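Local coordinates for acetyl-CoA hydrolase/transferase family protein (PDB 2NVV) that probably hydrolyses acetyl-CoA or transfers coenzyme A between acetate and other acids, and binds zinc, at residues T352-D357 with N361-H366; M408-D413 with A477-L482; R457-L462 with T468-D473. All blocks are in the same frame, centred on the assembly; numbering follows the deposited sequence.

In the fold
Contact 1 is a beta hairpin, contact 2 joins the zinc-binding loop 408-413 to helix 477-484, and contact 3 folds the loop 468-473 against the end region of helix 453-459. Contacts 1 and 2 have centres about 10 Å apart and touch: Thr-365 OG1 and Ser-364 N both probably bond to Asp-413 OD2, the former over 2.5 Å. Contact 3, nested in the loop that contact 2 closes, has its centre about 14 Å from that of contact 2 and meets it where Met-408 CB lies 3.2 Å from Gln-470 NE2. The zinc bound by His-411 and Asp-413 lies at the dimer interface, with further ligands from the second subunit, and the side chain of Gln-470 is about 10 Å from a zinc ion.

Contact 1: residues T352-D357 with N361-H366; sequences TALEAD and NINSTH
Asn-363 faces both Leu-354 and Glu-355 across a beta hairpin, the arrangement of a classic beta bulge. Its carbonyl oxygen accepts two backbone N-H groups, Leu-354 N at 2.8 Å and Glu-355 N at 3.3 Å, while Asn-363 N returns a bond to Glu-355 O at 3.0 Å. On the same face of the sheet the two side chains join as well: Asn-363 ND2 reaches Glu-355 OE2 at 3.0 Å, approaching from above the carboxylate plane, with the amide turned 64° from it. With CG between the backbone N and the carbonyl carbon (chi1 80°) and the chain extended beyond it, the glutamate carries OE2 to this amide.

Ala-356 and Ile-362 form the next pair and point to the other face. The small alanine lets Ile-362 CD1 come within 4.1 Å of Ala-356 CB, and Ile-362 CG2 packs on Ala-353 CB. Toward the turn, Asp-357 OD1 is gripped by both Asn-361 N and Asn-361 ND2, each at 3.1 Å; the amide N-H meets the syn lone pair of OD1, whereas the backbone N-H comes from above the carboxylate plane.

Second-shell bonds fix these acids. Glu-355 OE2 also accepts from Ala-410 N, and Asp-357 takes Val-409 N on OD2 and Phe-359 N on OD1, so the hairpin holds the loop leading to the zinc ligands. Asparagine suits position 363 because one amide both gives and accepts: OD1 accepts from Thr-365 N, an Asx turn, and from His-366 N as well, together an Asx motif, and ND2 donates to His-366 O. Beyond it, Thr-365 OG1 bonds to the zinc ligand Asp-413 and also accepts a hydrogen bond from His-366 ND1, OG1 lying in the plane of that ring at 3.1 Å.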
# COMPACT_ATOMS: atom_id res chain seq x y z
N THR A 352 15.71 -2.48 1.09
CA THR A 352 16.47 -3.16 0.04
C THR A 352 15.58 -3.77 -1.04
O THR A 352 14.38 -3.98 -0.85
CB THR A 352 17.33 -4.28 0.61
OG1 THR A 352 16.52 -5.42 0.87
CG2 THR A 352 18.00 -3.84 1.89
N ALA A 353 16.19 -4.08 -2.18
CA ALA A 353 15.45 -4.69 -3.27
C ALA A 353 16.22 -5.90 -3.78
O ALA A 353 17.43 -5.80 -3.96
CB ALA A 353 15.27 -3.69 -4.39
N LEU A 354 15.55 -7.04 -3.97
CA LEU A 354 16.22 -8.23 -4.50
C LEU A 354 16.55 -7.86 -5.92
O LEU A 354 17.63 -8.15 -6.43
CB LEU A 354 15.32 -9.45 -4.51
CG LEU A 354 14.94 -10.08 -3.19
CD1 LEU A 354 14.43 -11.50 -3.45
CD2 LEU A 354 16.15 -10.11 -2.25
N GLU A 355 15.57 -7.23 -6.55
CA GLU A 355 15.70 -6.76 -7.91
C GLU A 355 14.68 -5.63 -8.15
O GLU A 355 13.73 -5.47 -7.38
CB GLU A 355 15.45 -7.91 -8.89
CG GLU A 355 13.99 -8.26 -9.13
CD GLU A 355 13.85 -9.43 -10.09
OE1 GLU A 355 14.82 -9.73 -10.81
OE2 GLU A 355 12.76 -10.04 -10.13
N ALA A 356 14.91 -4.85 -9.19
CA ALA A 356 14.02 -3.74 -9.54
C ALA A 356 13.96 -3.66 -11.05
O ALA A 356 14.88 -4.14 -11.72
CB ALA A 356 14.58 -2.44 -8.97
N ASP A 357 12.89 -3.11 -11.60
CA ASP A 357 12.82 -2.97 -13.05
C ASP A 357 12.86 -1.50 -13.42
O ASP A 357 12.69 -0.62 -12.58
CB ASP A 357 11.59 -3.67 -13.65
CG ASP A 357 10.28 -3.11 -13.17
OD1 ASP A 357 10.16 -1.87 -13.03
OD2 ASP A 357 9.34 -3.91 -12.95
N ASN A 361 9.35 -0.68 -10.24
CA ASN A 361 8.69 -1.73 -9.49
C ASN A 361 9.77 -2.52 -8.76
O ASN A 361 10.85 -2.75 -9.31
CB ASN A 361 7.90 -2.62 -10.44
CG ASN A 361 6.85 -1.85 -11.20
OD1 ASN A 361 5.80 -1.52 -10.66
ND2 ASN A 361 7.15 -1.53 -12.45
N ILE A 362 9.47 -2.94 -7.54
CA ILE A 362 10.44 -3.67 -6.73
C ILE A 362 9.99 -5.07 -6.29
O ILE A 362 8.84 -5.29 -5.94
CB ILE A 362 10.85 -2.85 -5.45
CG1 ILE A 362 11.96 -1.86 -5.78
CG2 ILE A 362 11.35 -3.77 -4.34
CD1 ILE A 362 11.59 -0.78 -6.72
N ASN A 363 10.94 -6.01 -6.34
CA ASN A 363 10.73 -7.38 -5.92
C ASN A 363 11.62 -7.51 -4.70
O ASN A 363 12.83 -7.25 -4.76
CB ASN A 363 11.22 -8.35 -7.01
CG ASN A 363 11.24 -9.80 -6.55
OD1 ASN A 363 10.96 -10.11 -5.40
ND2 ASN A 363 11.58 -10.69 -7.46
N SER A 364 11.04 -7.87 -3.56
CA SER A 364 11.85 -8.02 -2.36
C SER A 364 11.64 -9.36 -1.70
O SER A 364 12.00 -9.54 -0.53
CB SER A 364 11.57 -6.88 -1.36
OG SER A 364 10.23 -6.47 -1.35
N THR A 365 11.12 -10.33 -2.44
CA THR A 365 10.86 -11.64 -1.87
C THR A 365 11.13 -12.89 -2.71
O THR A 365 11.60 -13.90 -2.17
CB THR A 365 9.39 -11.72 -1.38
OG1 THR A 365 8.52 -11.33 -2.45
CG2 THR A 365 9.16 -10.80 -0.21
N HIS A 366 10.84 -12.87 -4.01
CA HIS A 366 11.02 -14.06 -4.83
C HIS A 366 12.20 -14.07 -5.79
O HIS A 366 12.31 -13.21 -6.64
CB HIS A 366 9.76 -14.35 -5.64
CG HIS A 366 8.61 -14.83 -4.80
ND1 HIS A 366 8.06 -14.08 -3.79
CD2 HIS A 366 7.90 -15.99 -4.84
CE1 HIS A 366 7.06 -14.75 -3.24
NE2 HIS A 366 6.94 -15.91 -3.86

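Contact 2: residues M408-D413 with A477-L482; sequences MVAHHD and AFHQEL. With ZN (zinc ion), chain H.
The zinc-binding loop 408-413 meets helix 477-484 through one side chain, His-479, which touches Met-408 and Ala-410. The imidazole uses its edge and a face for different tasks. At the edge, NE2 donates a weak hydrogen bond to Met-408 O, 3.3 Å away and in the ring plane. Over a face sits the methyl of Ala-410 in a CH-pi contact, CB lying 4.0 Å from the ring centroid and 20° off its normal. With CG placed beside its own backbone N (chi1 -57°), the ring reaches from the helix to the loop, and an alanine is small enough to let it lie close. Leu-472 of the second subunit packs on both Ala-410 and His-479.

Just beyond, the loop delivers His-411 NE2 and Asp-413 OD1 to zinc at 2.3 and 2.5 Å. Two waters complete the site together with Glu-416 and His-417 of the second subunit, making the metal a bridge across the dimer.

The bond to Met-408 O requires a proton on NE2, which a neutral ring can supply, and its length makes it a modest tie beside the apolar contact with Ala-410.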
# COMPACT_ATOMS: atom_id res chain seq x y z
N MSE A 408 11.36 -6.33 -16.38
CA MSE A 408 10.19 -6.48 -15.52
C MSE A 408 10.58 -7.39 -14.36
O MSE A 408 11.26 -8.39 -14.56
CB MSE A 408 9.03 -7.12 -16.27
CG MSE A 408 7.72 -7.11 -15.48
SE MSE A 408 6.31 -8.23 -16.23
CE MSE A 408 5.52 -7.00 -17.51
N VAL A 409 10.16 -7.03 -13.14
CA VAL A 409 10.48 -7.85 -11.97
C VAL A 409 9.67 -9.16 -12.02
O VAL A 409 8.47 -9.14 -12.31
CB VAL A 409 10.20 -7.11 -10.62
CG1 VAL A 409 11.21 -6.00 -10.41
CG2 VAL A 409 8.80 -6.55 -10.60
N ALA A 410 10.34 -10.28 -11.75
CA ALA A 410 9.71 -11.60 -11.76
C ALA A 410 8.66 -11.75 -10.67
O ALA A 410 7.91 -12.72 -10.66
CB ALA A 410 10.77 -12.68 -11.62
N HIS A 411 8.61 -10.78 -9.76
CA HIS A 411 7.65 -10.79 -8.67
C HIS A 411 7.49 -9.37 -8.17
O HIS A 411 8.46 -8.74 -7.78
CB HIS A 411 8.14 -11.67 -7.51
CG HIS A 411 7.14 -11.81 -6.41
ND1 HIS A 411 6.01 -12.60 -6.53
CD2 HIS A 411 7.07 -11.24 -5.19
CE1 HIS A 411 5.30 -12.51 -5.42
NE2 HIS A 411 5.91 -11.69 -4.59
N HIS A 412 6.26 -8.86 -8.17
CA HIS A 412 5.99 -7.50 -7.72
C HIS A 412 5.57 -7.40 -6.26
O HIS A 412 4.55 -7.93 -5.85
CB HIS A 412 4.91 -6.86 -8.59
CG HIS A 412 5.29 -6.68 -10.03
ND1 HIS A 412 5.32 -5.45 -10.64
CD2 HIS A 412 5.63 -7.58 -10.97
CE1 HIS A 412 5.67 -5.59 -11.91
NE2 HIS A 412 5.87 -6.88 -12.13
N ASP A 413 6.39 -6.70 -5.47
CA ASP A 413 6.09 -6.46 -4.07
C ASP A 413 5.73 -4.99 -3.85
O ASP A 413 4.89 -4.67 -3.00
CB ASP A 413 7.28 -6.86 -3.19
CG ASP A 413 7.37 -8.35 -3.01
OD1 ASP A 413 6.33 -8.96 -2.69
OD2 ASP A 413 8.47 -8.92 -3.18
N ALA A 477 13.40 -12.03 -20.49
CA ALA A 477 14.59 -12.56 -21.15
C ALA A 477 15.81 -12.58 -20.23
O ALA A 477 16.62 -13.51 -20.29
CB ALA A 477 14.88 -11.74 -22.38
N PHE A 478 15.96 -11.56 -19.40
CA PHE A 478 17.09 -11.49 -18.47
C PHE A 478 17.11 -12.72 -17.55
O PHE A 478 18.13 -13.37 -17.39
CB PHE A 478 16.99 -10.21 -17.63
CG PHE A 478 17.68 -9.03 -18.26
CD1 PHE A 478 17.57 -8.78 -19.62
CD2 PHE A 478 18.43 -8.16 -17.48
CE1 PHE A 478 18.21 -7.69 -20.21
CE2 PHE A 478 19.07 -7.06 -18.06
CZ PHE A 478 18.96 -6.82 -19.43
N HIS A 479 15.95 -13.01 -16.94
CA HIS A 479 15.78 -14.13 -16.04
C HIS A 479 15.94 -15.44 -16.79
O HIS A 479 16.54 -16.40 -16.29
CB HIS A 479 14.39 -14.08 -15.42
CG HIS A 479 14.10 -12.81 -14.69
ND1 HIS A 479 14.50 -12.58 -13.40
CD2 HIS A 479 13.42 -11.70 -15.08
CE1 HIS A 479 14.08 -11.39 -13.01
NE2 HIS A 479 13.42 -10.84 -14.01
N GLN A 480 15.36 -15.48 -17.99
CA GLN A 480 15.43 -16.66 -18.82
C GLN A 480 16.87 -16.94 -19.21
O GLN A 480 17.30 -18.09 -19.19
CB GLN A 480 14.58 -16.48 -20.08
CG GLN A 480 13.08 -16.66 -19.86
CD GLN A 480 12.27 -16.37 -21.11
OE1 GLN A 480 11.19 -16.93 -21.31
NE2 GLN A 480 12.78 -15.49 -21.96
N GLU A 481 17.61 -15.89 -19.57
CA GLU A 481 19.01 -16.06 -19.97
C GLU A 481 19.88 -16.51 -18.82
O GLU A 481 20.85 -17.23 -19.03
CB GLU A 481 19.57 -14.75 -20.55
CG GLU A 481 21.00 -14.90 -21.08
CD GLU A 481 21.10 -15.87 -22.26
OE1 GLU A 481 22.18 -16.48 -22.44
OE2 GLU A 481 20.12 -16.02 -23.02
N LEU A 482 19.56 -16.08 -17.61
CA LEU A 482 20.35 -16.49 -16.45
C LEU A 482 20.26 -18.00 -16.32
O LEU A 482 21.24 -18.66 -16.00
CB LEU A 482 19.81 -15.85 -15.18
CG LEU A 482 20.41 -16.38 -13.87
CD1 LEU A 482 21.93 -16.10 -13.83
CD2 LEU A 482 19.73 -15.70 -12.69
ZN ZN H . 4.73 -10.86 -2.77
O HOH W 1 3.46 -9.36 -3.73
O HOH W 2 6.25 -12.23 -1.55

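Contact 3: residues R457-L462 with T468-D473; sequences RQYLEL and TPQNLD
The hydroxyl of Tyr-459 holds the loop 468-473 by two bonds that make use of both its donor and its acceptor capacity. With CG anti to the backbone N (chi1 -179°), the phenol extends from the chain and brings OH to the loop backbone, where it accepts from Asn-471 N at 2.6 Å, almost straight along N-H (173°). The hydroxyl proton goes to Gln-470 OE1 at 2.5 Å, directed nearly head-on at that carbonyl.

The ring and the glutamine amide stand 78° apart, nearly perpendicular, so the amide meets the phenol by its oxygen rather than by stacking; OE1 lies at the ring edge, near its plane. Although Gln-470 CB points away from the tyrosine, a bend at chi2 folds the chain back to bring OE1 to the hydroxyl. Its other amide atom, NE2, donates to Pro-407 O, which fixes which way round the amide is turned. Asn-471 turns its CB toward the phenol, 4.0 Å from Tyr-459 CE1, and its side chain crosses that of Leu-462 at about a right angle, with ND2 3.9 Å from Leu-462 CB. Its OD1 accepts from Asp-473 N at 3.0 Å, an Asx turn that asparagine is well suited to make.

Apolar contact completes the fit. Leu-460 lies within a type I turn from Tyr-459 to Leu-462, and its CD2 rests 4.2 Å from CB of the compact Pro-469.

Helix 436-446 borders this junction: His-441 packs on Leu-460, Arg-437 packs on Pro-469 and bonds to Leu-460 O, and Asp-445 makes a salt bridge with Arg-457. Trp-493 meets the tyrosine ring at an inclined angle. In the chain, segment 468-473 lies in the loop between helix 453-459 and helix 477-484.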
# COMPACT_ATOMS: atom_id res chain seq x y z
N ARG A 457 18.38 -0.06 -22.67
CA ARG A 457 18.02 1.10 -23.49
C ARG A 457 17.40 0.55 -24.77
O ARG A 457 16.47 1.13 -25.31
CB ARG A 457 19.24 1.97 -23.83
CG ARG A 457 19.78 2.79 -22.69
CD ARG A 457 20.76 3.85 -23.17
NE ARG A 457 21.45 4.51 -22.06
CZ ARG A 457 22.68 4.21 -21.64
NH1 ARG A 457 23.38 3.25 -22.23
NH2 ARG A 457 23.20 4.86 -20.60
N GLN A 458 17.94 -0.57 -25.25
CA GLN A 458 17.43 -1.22 -26.45
C GLN A 458 16.04 -1.81 -26.21
O GLN A 458 15.23 -1.94 -27.13
CB GLN A 458 18.37 -2.33 -26.90
CG GLN A 458 19.67 -1.85 -27.51
CD GLN A 458 20.56 -3.00 -27.95
OE1 GLN A 458 20.93 -3.85 -27.13
NE2 GLN A 458 20.91 -3.04 -29.22
N TYR A 459 15.77 -2.17 -24.96
CA TYR A 459 14.48 -2.74 -24.60
C TYR A 459 13.38 -1.70 -24.77
O TYR A 459 12.23 -2.05 -25.08
CB TYR A 459 14.49 -3.23 -23.16
CG TYR A 459 13.18 -3.86 -22.73
CD1 TYR A 459 12.82 -5.14 -23.16
CD2 TYR A 459 12.28 -3.16 -21.92
CE1 TYR A 459 11.60 -5.70 -22.80
CE2 TYR A 459 11.05 -3.71 -21.56
CZ TYR A 459 10.72 -4.98 -22.00
OH TYR A 459 9.51 -5.51 -21.64
N LEU A 460 13.72 -0.44 -24.57
CA LEU A 460 12.75 0.64 -24.70
C LEU A 460 12.47 1.02 -26.15
O LEU A 460 11.57 1.83 -26.43
CB LEU A 460 13.24 1.87 -23.94
CG LEU A 460 13.26 1.70 -22.42
CD1 LEU A 460 13.99 2.88 -21.78
CD2 LEU A 460 11.82 1.57 -21.90
N GLU A 461 13.22 0.44 -27.07
CA GLU A 461 13.04 0.73 -28.49
C GLU A 461 12.63 -0.50 -29.28
O GLU A 461 13.04 -0.65 -30.42
CB GLU A 461 14.33 1.29 -29.08
CG GLU A 461 14.88 2.50 -28.34
CD GLU A 461 13.90 3.68 -28.30
OE1 GLU A 461 14.24 4.70 -27.65
OE2 GLU A 461 12.81 3.59 -28.91
N LEU A 462 11.81 -1.37 -28.68
CA LEU A 462 11.39 -2.58 -29.36
C LEU A 462 10.05 -2.46 -30.06
O LEU A 462 9.43 -3.47 -30.42
CB LEU A 462 11.37 -3.76 -28.38
CG LEU A 462 12.75 -4.19 -27.84
CD1 LEU A 462 12.63 -5.47 -27.00
CD2 LEU A 462 13.70 -4.40 -29.00
N THR A 468 3.17 2.15 -20.90
CA THR A 468 4.29 1.35 -20.40
C THR A 468 4.81 0.41 -21.50
O THR A 468 4.11 -0.51 -21.94
CB THR A 468 3.84 0.52 -19.17
OG1 THR A 468 3.31 1.40 -18.17
CG2 THR A 468 5.01 -0.26 -18.59
N PRO A 469 6.06 0.65 -21.95
CA PRO A 469 6.74 -0.12 -23.00
C PRO A 469 7.18 -1.54 -22.64
O PRO A 469 8.30 -1.94 -22.96
CB PRO A 469 7.96 0.75 -23.34
CG PRO A 469 7.63 2.10 -22.78
CD PRO A 469 6.89 1.78 -21.52
N GLN A 470 6.31 -2.31 -21.99
CA GLN A 470 6.66 -3.69 -21.64
C GLN A 470 6.39 -4.60 -22.83
O GLN A 470 5.32 -4.55 -23.44
CB GLN A 470 5.85 -4.17 -20.42
CG GLN A 470 6.36 -3.64 -19.10
CD GLN A 470 7.66 -4.29 -18.66
OE1 GLN A 470 8.44 -4.76 -19.48
NE2 GLN A 470 7.91 -4.31 -17.37
N ASN A 471 7.36 -5.44 -23.18
CA ASN A 471 7.21 -6.35 -24.29
C ASN A 471 6.96 -7.76 -23.75
O ASN A 471 7.89 -8.49 -23.42
CB ASN A 471 8.46 -6.33 -25.15
CG ASN A 471 8.28 -7.06 -26.45
OD1 ASN A 471 7.79 -8.18 -26.47
ND2 ASN A 471 8.67 -6.43 -27.55
N LEU A 472 5.69 -8.12 -23.66
CA LEU A 472 5.30 -9.42 -23.13
C LEU A 472 5.96 -10.62 -23.78
O LEU A 472 5.93 -11.72 -23.22
CB LEU A 472 3.77 -9.56 -23.19
CG LEU A 472 3.03 -9.16 -21.90
CD1 LEU A 472 3.55 -7.83 -21.33
CD2 LEU A 472 1.53 -9.09 -22.19
N ASP A 473 6.59 -10.43 -24.94
CA ASP A 473 7.27 -11.54 -25.61
C ASP A 473 8.65 -11.82 -25.05
O ASP A 473 9.14 -12.94 -25.17
CB ASP A 473 7.42 -11.28 -27.10
CG ASP A 473 6.13 -11.43 -27.87
OD1 ASP A 473 5.26 -12.22 -27.43
OD2 ASP A 473 6.00 -10.79 -28.92